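Local coordinates for protein acetyltransferase PA1377 (Pseudomonas aeruginosa, PDB 2VI7) that is a putative GNAT-family acetyltransferase, probably transferring an acetyl group from acetyl-coenzyme A to an amine substrate, at residues 75-80 / 118-123; 141-146 / 165-170. One frame throughout, in Å; residues are numbered along the deposited sequence.

Contact 1: 75-80 / 118-123; sequences LEQHPR and MNLRRV
With CG turned anti to the backbone N (chi1 171°), L75 sends its isobutyl group out from strand 68-77 toward 118-123, while M118, whose CG lies anti to its carbonyl carbon and whose chain is extended as far as CE, reaches back to meet it. The two side chains come tip to tip, CD2 of L75 lying 3.9 Å from SD of M118, with the methionine methyl CE 4.2 Å from the same CD2. The other branch of L75 serves the opposing segment further along: its CD1 lies 4.2 Å from CD1 of L120 and 4.4 Å from CG1 of V123. One leucine thus spans three apolar partners, and helix 102-117 adds L110 and A114 to its surroundings.

Q77, two residues on, also runs out extended, and its side chain passes slantwise over L120. The CD2 methyl of L120 sits 3.8 Å from NE2 of Q77 and 4.1 Å from CG of Q77, so aliphatic and amide parts of the glutamine both take part in covering the leucine. The polar end is not left to this apolar neighbour, because NE2 donates a hydrogen bond to the backbone O of S84.

No hydrogen bond joins the two segments, whose nearest CA atoms, those of Q77 and L120, are 7.9 Å apart. In the mixed GNAT sheet, strands 68-77 and 122-128 flank 86-95; the turn after helix 102-117 and the start of 122-128 are held against the end of 68-77 by methyl groups, a thioether and the flank of Q77, through shape and apolar burial rather than directional bonds.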
ATOM      1  N   LEU A  75       7.466   4.201  10.967  1.00 27.84           N
ATOM      2  CA  LEU A  75       7.949   4.695   9.680  1.00 26.55           C
ATOM      3  C   LEU A  75       8.579   3.510   8.965  1.00 27.19           C
ATOM      4  O   LEU A  75       9.413   2.812   9.535  1.00 27.33           O
ATOM      5  CB  LEU A  75       9.009   5.785   9.879  1.00 25.62           C
ATOM      6  CG  LEU A  75       9.757   6.254   8.618  1.00 24.89           C
ATOM      7  CD1 LEU A  75       8.771   6.855   7.613  1.00 24.01           C
ATOM      8  CD2 LEU A  75      10.818   7.272   8.994  1.00 22.30           C
ATOM      9  N   GLU A  76       8.165   3.271   7.726  1.00 28.38           N
ATOM     10  CA  GLU A  76       8.711   2.170   6.945  1.00 29.74           C
ATOM     11  C   GLU A  76       9.102   2.575   5.524  1.00 28.99           C
ATOM     12  O   GLU A  76       8.261   2.960   4.705  1.00 29.22           O
ATOM     13  CB  GLU A  76       7.721   0.997   6.902  1.00 32.09           C
ATOM     14  CG  GLU A  76       8.119  -0.085   5.911  1.00 37.60           C
ATOM     15  CD  GLU A  76       7.213  -1.293   5.961  1.00 41.68           C
ATOM     16  OE1 GLU A  76       6.045  -1.139   6.367  1.00 44.02           O
ATOM     17  OE2 GLU A  76       7.664  -2.395   5.577  1.00 44.23           O
ATOM     18  N   GLN A  77      10.398   2.495   5.246  1.00 28.57           N
ATOM     19  CA  GLN A  77      10.913   2.817   3.929  1.00 28.42           C
ATOM     20  C   GLN A  77      10.363   1.748   3.005  1.00 28.58           C
ATOM     21  O   GLN A  77      10.422   0.560   3.321  1.00 29.58           O
ATOM     22  CB  GLN A  77      12.439   2.769   3.929  1.00 27.98           C
ATOM     23  CG  GLN A  77      13.054   2.982   2.563  1.00 29.62           C
ATOM     24  CD  GLN A  77      14.557   2.921   2.604  1.00 31.37           C
ATOM     25  OE1 GLN A  77      15.133   1.965   3.126  1.00 36.27           O
ATOM     26  NE2 GLN A  77      15.208   3.936   2.055  1.00 33.17           N
ATOM     27  N   HIS A  78       9.818   2.153   1.867  1.00 27.22           N
ATOM     28  CA  HIS A  78       9.258   1.175   0.955  1.00 26.58           C
ATOM     29  C   HIS A  78      10.320   0.177   0.492  1.00 27.24           C
ATOM     30  O   HIS A  78      11.437   0.569   0.135  1.00 27.28           O
ATOM     31  CB  HIS A  78       8.620   1.873  -0.243  1.00 26.28           C
ATOM     32  CG  HIS A  78       7.649   1.009  -0.982  1.00 27.09           C
ATOM     33  ND1 HIS A  78       8.031  -0.131  -1.656  1.00 29.32           N
ATOM     34  CD2 HIS A  78       6.303   1.085  -1.109  1.00 27.17           C
ATOM     35  CE1 HIS A  78       6.964  -0.721  -2.162  1.00 29.72           C
ATOM     36  NE2 HIS A  78       5.902  -0.003  -1.845  1.00 28.61           N
ATOM     37  N   PRO A  79       9.986  -1.132   0.500  1.00 27.05           N
ATOM     38  CA  PRO A  79      10.886  -2.219   0.091  1.00 27.22           C
ATOM     39  C   PRO A  79      11.307  -2.253  -1.383  1.00 27.82           C
ATOM     40  O   PRO A  79      12.380  -2.765  -1.714  1.00 28.01           O
ATOM     41  CB  PRO A  79      10.113  -3.477   0.495  1.00 25.37           C
ATOM     42  CG  PRO A  79       8.688  -3.054   0.330  1.00 25.90           C
ATOM     43  CD  PRO A  79       8.708  -1.686   0.984  1.00 25.82           C
ATOM     44  N   ARG A  80      10.470  -1.725  -2.270  1.00 28.03           N
ATOM     45  CA  ARG A  80      10.816  -1.728  -3.684  1.00 27.83           C
ATOM     46  C   ARG A  80      11.824  -0.643  -4.006  1.00 27.17           C
ATOM     47  O   ARG A  80      11.694   0.488  -3.567  1.00 27.52           O
ATOM     48  CB  ARG A  80       9.564  -1.574  -4.545  1.00 28.42           C
ATOM     49  CG  ARG A  80       8.570  -2.708  -4.357  1.00 30.15           C
ATOM     50  CD  ARG A  80       7.502  -2.677  -5.423  1.00 34.15           C
ATOM     51  NE  ARG A  80       7.488  -3.903  -6.215  1.00 39.01           N
ATOM     52  CZ  ARG A  80       6.961  -4.003  -7.434  1.00 39.23           C
ATOM     53  N   MET A 118      17.499   8.684   7.089  1.00 25.52           N
ATOM     54  CA  MET A 118      17.135   7.869   5.942  1.00 26.58           C
ATOM     55  C   MET A 118      17.224   8.680   4.664  1.00 25.62           C
ATOM     56  O   MET A 118      17.371   8.120   3.578  1.00 26.48           O
ATOM     57  CB  MET A 118      15.715   7.320   6.087  1.00 28.61           C
ATOM     58  CG  MET A 118      15.520   6.242   7.140  1.00 29.14           C
ATOM     59  SD  MET A 118      13.828   5.651   7.054  1.00 31.63           S
ATOM     60  CE  MET A 118      13.788   4.436   8.345  1.00 30.80           C
ATOM     61  N   ASN A 119      17.127   9.999   4.806  1.00 25.18           N
ATOM     62  CA  ASN A 119      17.181  10.924   3.675  1.00 25.84           C
ATOM     63  C   ASN A 119      16.062  10.592   2.677  1.00 25.45           C
ATOM     64  O   ASN A 119      16.287  10.524   1.468  1.00 24.60           O
ATOM     65  CB  ASN A 119      18.570  10.851   3.012  1.00 27.88           C
ATOM     66  CG  ASN A 119      18.849  12.017   2.058  1.00 29.21           C
ATOM     67  OD1 ASN A 119      18.522  13.170   2.347  1.00 29.37           O
ATOM     68  ND2 ASN A 119      19.482  11.715   0.928  1.00 29.51           N
ATOM     69  N   LEU A 120      14.852  10.377   3.197  1.00 25.50           N
ATOM     70  CA  LEU A 120      13.700  10.064   2.356  1.00 24.41           C
ATOM     71  C   LEU A 120      13.197  11.341   1.702  1.00 25.04           C
ATOM     72  O   LEU A 120      13.235  12.414   2.305  1.00 25.47           O
ATOM     73  CB  LEU A 120      12.571   9.441   3.182  1.00 22.08           C
ATOM     74  CG  LEU A 120      12.821   8.059   3.777  1.00 21.72           C
ATOM     75  CD1 LEU A 120      11.602   7.633   4.577  1.00 19.91           C
ATOM     76  CD2 LEU A 120      13.134   7.067   2.657  1.00 19.98           C
ATOM     77  N   ARG A 121      12.727  11.218   0.465  1.00 25.68           N
ATOM     78  CA  ARG A 121      12.204  12.358  -0.280  1.00 26.74           C
ATOM     79  C   ARG A 121      10.691  12.494  -0.104  1.00 25.46           C
ATOM     80  O   ARG A 121      10.135  13.570  -0.273  1.00 25.33           O
ATOM     81  CB  ARG A 121      12.507  12.188  -1.771  1.00 27.81           C
ATOM     82  CG  ARG A 121      12.026  13.319  -2.668  1.00 32.36           C
ATOM     83  CD  ARG A 121      12.084  12.856  -4.113  1.00 38.80           C
ATOM     84  NE  ARG A 121      11.773  13.892  -5.098  1.00 45.36           N
ATOM     85  CZ  ARG A 121      12.637  14.812  -5.524  1.00 47.54           C
ATOM     86  NH1 ARG A 121      13.874  14.837  -5.042  1.00 49.34           N
ATOM     87  NH2 ARG A 121      12.280  15.680  -6.468  1.00 47.91           N
ATOM     88  N   ARG A 122      10.034  11.403   0.261  1.00 24.22           N
ATOM     89  CA  ARG A 122       8.586  11.401   0.382  1.00 22.68           C
ATOM     90  C   ARG A 122       8.101  10.545   1.540  1.00 23.27           C
ATOM     91  O   ARG A 122       8.549   9.416   1.713  1.00 23.99           O
ATOM     92  CB  ARG A 122       8.013  10.869  -0.934  1.00 22.14           C
ATOM     93  CG  ARG A 122       6.517  10.738  -1.023  1.00 22.14           C
ATOM     94  CD  ARG A 122       6.144  10.035  -2.316  1.00 21.61           C
ATOM     95  NE  ARG A 122       4.741   9.632  -2.296  1.00 25.38           N
ATOM     96  CZ  ARG A 122       3.726  10.451  -2.544  1.00 25.96           C
ATOM     97  NH1 ARG A 122       3.958  11.717  -2.852  1.00 27.90           N
ATOM     98  NH2 ARG A 122       2.477  10.022  -2.437  1.00 26.66           N
ATOM     99  N   VAL A 123       7.190  11.089   2.339  1.00 22.60           N
ATOM    100  CA  VAL A 123       6.615  10.339   3.451  1.00 22.38           C
ATOM    101  C   VAL A 123       5.110  10.380   3.220  1.00 22.11           C
ATOM    102  O   VAL A 123       4.544  11.446   2.973  1.00 22.01           O
ATOM    103  CB  VAL A 123       6.965  10.955   4.813  1.00 22.31           C
ATOM    104  CG1 VAL A 123       6.398  10.093   5.931  1.00 21.40           C
ATOM    105  CG2 VAL A 123       8.461  11.061   4.962  1.00 21.61           C
TER

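Contact 2: 141-146 / 165-170; sequences FGFETE and MARLRR. With SO4 (sulfate ion), chain E.
R167 and F143 meet face-on: CB of R167 stands over the ring of F143, 3.6 Å from its centroid and 7° off the normal, a CH-pi contact. Since CG of R167 is anti to the backbone N (chi1 171°) and the chain stays extended to NE, the arginine continues past the ring to the end of helix 132-140. There NE approaches O of F141 at 2.7 Å, a weak hydrogen bond because it is bent to 129° at the hydrogen. Water 1 accepts from NH2, and D115 of helix 102-117 forms a salt bridge with that same nitrogen.

The backbones are joined by two hydrogen bonds between E144 and A166, N of E144 to O of A166 at 2.9 Å and N of A166 to O of E144 at 3.0 Å. On the face of the sheet carrying T145 and M165, the methionine bends at chi3 and brings CE to 4.0 Å from CB of F143. On the other face, the E146 carboxylate lies against the A166 methyl, CD to CB 3.4 Å, its polar partners being R122 and the backbone N of R150 of the second subunit.

Farther out, a sulfate, probably from the crystallisation liquor, is held by N and OG1 of T145, the latter 2.8 Å from sulfate O1, and by R139. G142, with positive phi, is the C' residue of a Schellman motif that closes helix 132-140. The chain then enters the antiparallel pairing of strands 144-152 and 158-168, the helix-to-strand passage found in the C-terminal half of the GNAT fold.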
ATOM      1  N   PHE A 141       3.250  19.498  10.220  1.00 25.69           N
ATOM      2  CA  PHE A 141       4.537  18.925   9.816  1.00 24.47           C
ATOM      3  C   PHE A 141       4.827  18.883   8.319  1.00 23.51           C
ATOM      4  O   PHE A 141       5.706  18.147   7.883  1.00 23.45           O
ATOM      5  CB  PHE A 141       4.715  17.511  10.401  1.00 25.15           C
ATOM      6  CG  PHE A 141       5.074  17.496  11.873  1.00 25.53           C
ATOM      7  CD1 PHE A 141       4.079  17.485  12.856  1.00 24.17           C
ATOM      8  CD2 PHE A 141       6.409  17.556  12.278  1.00 24.02           C
ATOM      9  CE1 PHE A 141       4.411  17.541  14.218  1.00 24.81           C
ATOM     10  CE2 PHE A 141       6.751  17.614  13.642  1.00 25.03           C
ATOM     11  CZ  PHE A 141       5.753  17.607  14.612  1.00 24.81           C
ATOM     12  N   GLY A 142       4.083  19.664   7.541  1.00 23.50           N
ATOM     13  CA  GLY A 142       4.306  19.722   6.108  1.00 22.68           C
ATOM     14  C   GLY A 142       3.549  18.766   5.207  1.00 24.15           C
ATOM     15  O   GLY A 142       3.782  18.766   3.998  1.00 25.45           O
ATOM     16  N   PHE A 143       2.667  17.938   5.759  1.00 23.43           N
ATOM     17  CA  PHE A 143       1.918  17.017   4.908  1.00 23.53           C
ATOM     18  C   PHE A 143       0.814  17.771   4.184  1.00 25.08           C
ATOM     19  O   PHE A 143       0.156  18.641   4.753  1.00 27.16           O
ATOM     20  CB  PHE A 143       1.276  15.881   5.711  1.00 20.83           C
ATOM     21  CG  PHE A 143       2.248  14.849   6.196  1.00 19.48           C
ATOM     22  CD1 PHE A 143       2.996  15.067   7.351  1.00 17.18           C
ATOM     23  CD2 PHE A 143       2.414  13.649   5.505  1.00 17.69           C
ATOM     24  CE1 PHE A 143       3.897  14.105   7.816  1.00 17.00           C
ATOM     25  CE2 PHE A 143       3.313  12.678   5.961  1.00 18.81           C
ATOM     26  CZ  PHE A 143       4.060  12.907   7.125  1.00 17.37           C
ATOM     27  N   GLU A 144       0.618  17.434   2.921  1.00 25.57           N
ATOM     28  CA  GLU A 144      -0.419  18.066   2.144  1.00 26.18           C
ATOM     29  C   GLU A 144      -1.322  16.970   1.629  1.00 26.35           C
ATOM     30  O   GLU A 144      -0.866  15.861   1.375  1.00 25.58           O
ATOM     31  CB  GLU A 144       0.173  18.815   0.966  1.00 29.26           C
ATOM     32  CG  GLU A 144       1.013  20.009   1.329  1.00 34.62           C
ATOM     33  CD  GLU A 144       1.577  20.686   0.086  1.00 39.55           C
ATOM     34  OE1 GLU A 144       0.783  21.225  -0.725  1.00 42.11           O
ATOM     35  OE2 GLU A 144       2.813  20.665  -0.081  1.00 42.04           O
ATOM     36  N   THR A 145      -2.604  17.284   1.478  1.00 26.46           N
ATOM     37  CA  THR A 145      -3.571  16.324   0.978  1.00 25.71           C
ATOM     38  C   THR A 145      -3.334  16.096  -0.507  1.00 25.34           C
ATOM     39  O   THR A 145      -3.255  17.047  -1.288  1.00 26.66           O
ATOM     40  CB  THR A 145      -5.011  16.828   1.176  1.00 25.50           C
ATOM     41  OG1 THR A 145      -5.283  16.954   2.577  1.00 26.03           O
ATOM     42  CG2 THR A 145      -6.012  15.860   0.545  1.00 24.74           C
ATOM     43  N   GLU A 146      -3.220  14.829  -0.889  1.00 24.51           N
ATOM     44  CA  GLU A 146      -2.992  14.461  -2.275  1.00 24.22           C
ATOM     45  C   GLU A 146      -4.220  13.812  -2.885  1.00 24.31           C
ATOM     46  O   GLU A 146      -4.348  13.732  -4.102  1.00 26.29           O
ATOM     47  CB  GLU A 146      -1.804  13.511  -2.380  1.00 24.55           C
ATOM     48  CG  GLU A 146      -0.462  14.208  -2.308  1.00 26.84           C
ATOM     49  CD  GLU A 146       0.687  13.289  -2.664  1.00 29.28           C
ATOM     50  OE1 GLU A 146       1.749  13.802  -3.084  1.00 28.85           O
ATOM     51  OE2 GLU A 146       0.530  12.058  -2.516  1.00 29.61           O
ATOM     52  N   MET A 165      -2.261  11.711   2.284  1.00 23.45           N
ATOM     53  CA  MET A 165      -1.336  12.831   2.385  1.00 23.00           C
ATOM     54  C   MET A 165       0.122  12.452   2.175  1.00 24.25           C
ATOM     55  O   MET A 165       0.517  11.307   2.342  1.00 25.99           O
ATOM     56  CB  MET A 165      -1.483  13.512   3.737  1.00 22.74           C
ATOM     57  CG  MET A 165      -2.894  14.005   4.033  1.00 22.44           C
ATOM     58  SD  MET A 165      -2.979  14.757   5.651  1.00 23.60           S
ATOM     59  CE  MET A 165      -2.608  16.457   5.239  1.00 23.22           C
ATOM     60  N   ALA A 166       0.920  13.436   1.791  1.00 24.10           N
ATOM     61  CA  ALA A 166       2.330  13.216   1.555  1.00 24.19           C
ATOM     62  C   ALA A 166       3.097  14.464   1.943  1.00 24.64           C
ATOM     63  O   ALA A 166       2.597  15.574   1.806  1.00 25.46           O
ATOM     64  CB  ALA A 166       2.573  12.888   0.087  1.00 23.99           C
ATOM     65  N   ARG A 167       4.308  14.262   2.449  1.00 24.74           N
ATOM     66  CA  ARG A 167       5.188  15.353   2.831  1.00 24.21           C
ATOM     67  C   ARG A 167       6.437  15.190   1.978  1.00 26.12           C
ATOM     68  O   ARG A 167       7.119  14.177   2.066  1.00 26.86           O
ATOM     69  CB  ARG A 167       5.528  15.248   4.309  1.00 21.39           C
ATOM     70  CG  ARG A 167       6.605  16.188   4.801  1.00 21.58           C
ATOM     71  CD  ARG A 167       6.787  15.932   6.281  1.00 22.59           C
ATOM     72  NE  ARG A 167       7.834  16.699   6.954  1.00 22.28           N
ATOM     73  CZ  ARG A 167       9.135  16.431   6.914  1.00 21.23           C
ATOM     74  NH1 ARG A 167       9.606  15.410   6.212  1.00 22.42           N
ATOM     75  NH2 ARG A 167       9.965  17.162   7.635  1.00 20.25           N
ATOM     76  N   LEU A 168       6.716  16.182   1.136  1.00 29.13           N
ATOM     77  CA  LEU A 168       7.882  16.142   0.251  1.00 30.79           C
ATOM     78  C   LEU A 168       9.060  16.974   0.757  1.00 33.27           C
ATOM     79  O   LEU A 168       8.902  18.038   1.358  1.00 33.81           O
ATOM     80  CB  LEU A 168       7.505  16.596  -1.167  1.00 29.07           C
ATOM     81  CG  LEU A 168       6.594  15.673  -1.977  1.00 28.43           C
ATOM     82  CD1 LEU A 168       6.152  16.390  -3.219  1.00 29.04           C
ATOM     83  CD2 LEU A 168       7.320  14.395  -2.338  1.00 28.15           C
ATOM     84  N   ARG A 169      10.247  16.466   0.482  1.00 35.90           N
ATOM     85  CA  ARG A 169      11.484  17.085   0.898  1.00 38.83           C
ATOM     86  C   ARG A 169      12.386  17.187  -0.334  1.00 41.29           C
ATOM     87  O   ARG A 169      13.016  16.212  -0.745  1.00 40.36           O
ATOM     88  CB  ARG A 169      12.095  16.201   1.969  1.00 39.18           C
ATOM     89  CG  ARG A 169      13.308  16.742   2.618  1.00 41.65           C
ATOM     90  CD  ARG A 169      13.651  15.915   3.830  1.00 43.55           C
ATOM     91  NE  ARG A 169      15.019  16.170   4.251  1.00 44.59           N
ATOM     92  CZ  ARG A 169      16.081  15.574   3.723  1.00 45.18           C
ATOM     93  NH1 ARG A 169      15.934  14.677   2.750  1.00 44.82           N
ATOM     94  NH2 ARG A 169      17.291  15.878   4.167  1.00 46.35           N
ATOM     95  N   ARG A 170      12.432  18.369  -0.935  1.00 45.72           N
ATOM     96  CA  ARG A 170      13.226  18.580  -2.150  1.00 49.68           C
ATOM     97  C   ARG A 170      14.122  19.819  -2.077  1.00 50.30           C
ATOM     98  O   ARG A 170      15.126  19.767  -1.327  1.00 50.85           O
ATOM     99  CB  ARG A 170      12.280  18.689  -3.360  1.00 52.18           C
ATOM    100  CG  ARG A 170      11.261  17.549  -3.421  1.00 55.05           C
ATOM    101  CD  ARG A 170      10.365  17.601  -4.646  1.00 58.89           C
ATOM    102  NE  ARG A 170       9.209  18.483  -4.498  1.00 62.40           N
ATOM    103  CZ  ARG A 170       8.196  18.533  -5.363  1.00 64.45           C
ATOM    104  NH1 ARG A 170       8.197  17.746  -6.438  1.00 64.37           N
ATOM    105  NH2 ARG A 170       7.184  19.377  -5.159  1.00 65.19           N
TER
HETATM  106  S   SO4 E1172      -3.970  20.541   2.472  1.00 32.56           S
HETATM  107  O1  SO4 E1172      -4.161  19.409   3.392  1.00 33.44           O
HETATM  108  O2  SO4 E1172      -3.094  20.143   1.352  1.00 31.01           O
HETATM  109  O3  SO4 E1172      -5.281  20.981   1.930  1.00 34.20           O
HETATM  110  O4  SO4 E1172      -3.324  21.615   3.236  1.00 32.96           O
HETATM  111  O   HOH W   1       8.626  19.505   9.220  1.00 55.40           O
HETATM  112  O   HOH W   2       5.303  18.753   1.488  1.00 40.26           O
HETATM  113  O   HOH W   3       3.640  17.634  -0.355  1.00 41.14           O

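Contact 1 closes before contact 2 opens along the chain, and their centres lie 13 Å apart. Both belong to the same mixed sheet, in which strand 122-128 runs parallel to 86-95 on one side and antiparallel to 158-168 on the other. The segment 118-123 is the bridge between them: V123 O probably accepts a hydrogen bond from R167 N at 2.9 Å, and R122 NH2 forms a salt bridge with E146 OE2 at 2.8 Å. Helix 102-117 packs on residues of both contacts. Each also touches the second subunit, where D151 pairs with both R121 and R170, so this end of the sheet contributes to the dimer interface.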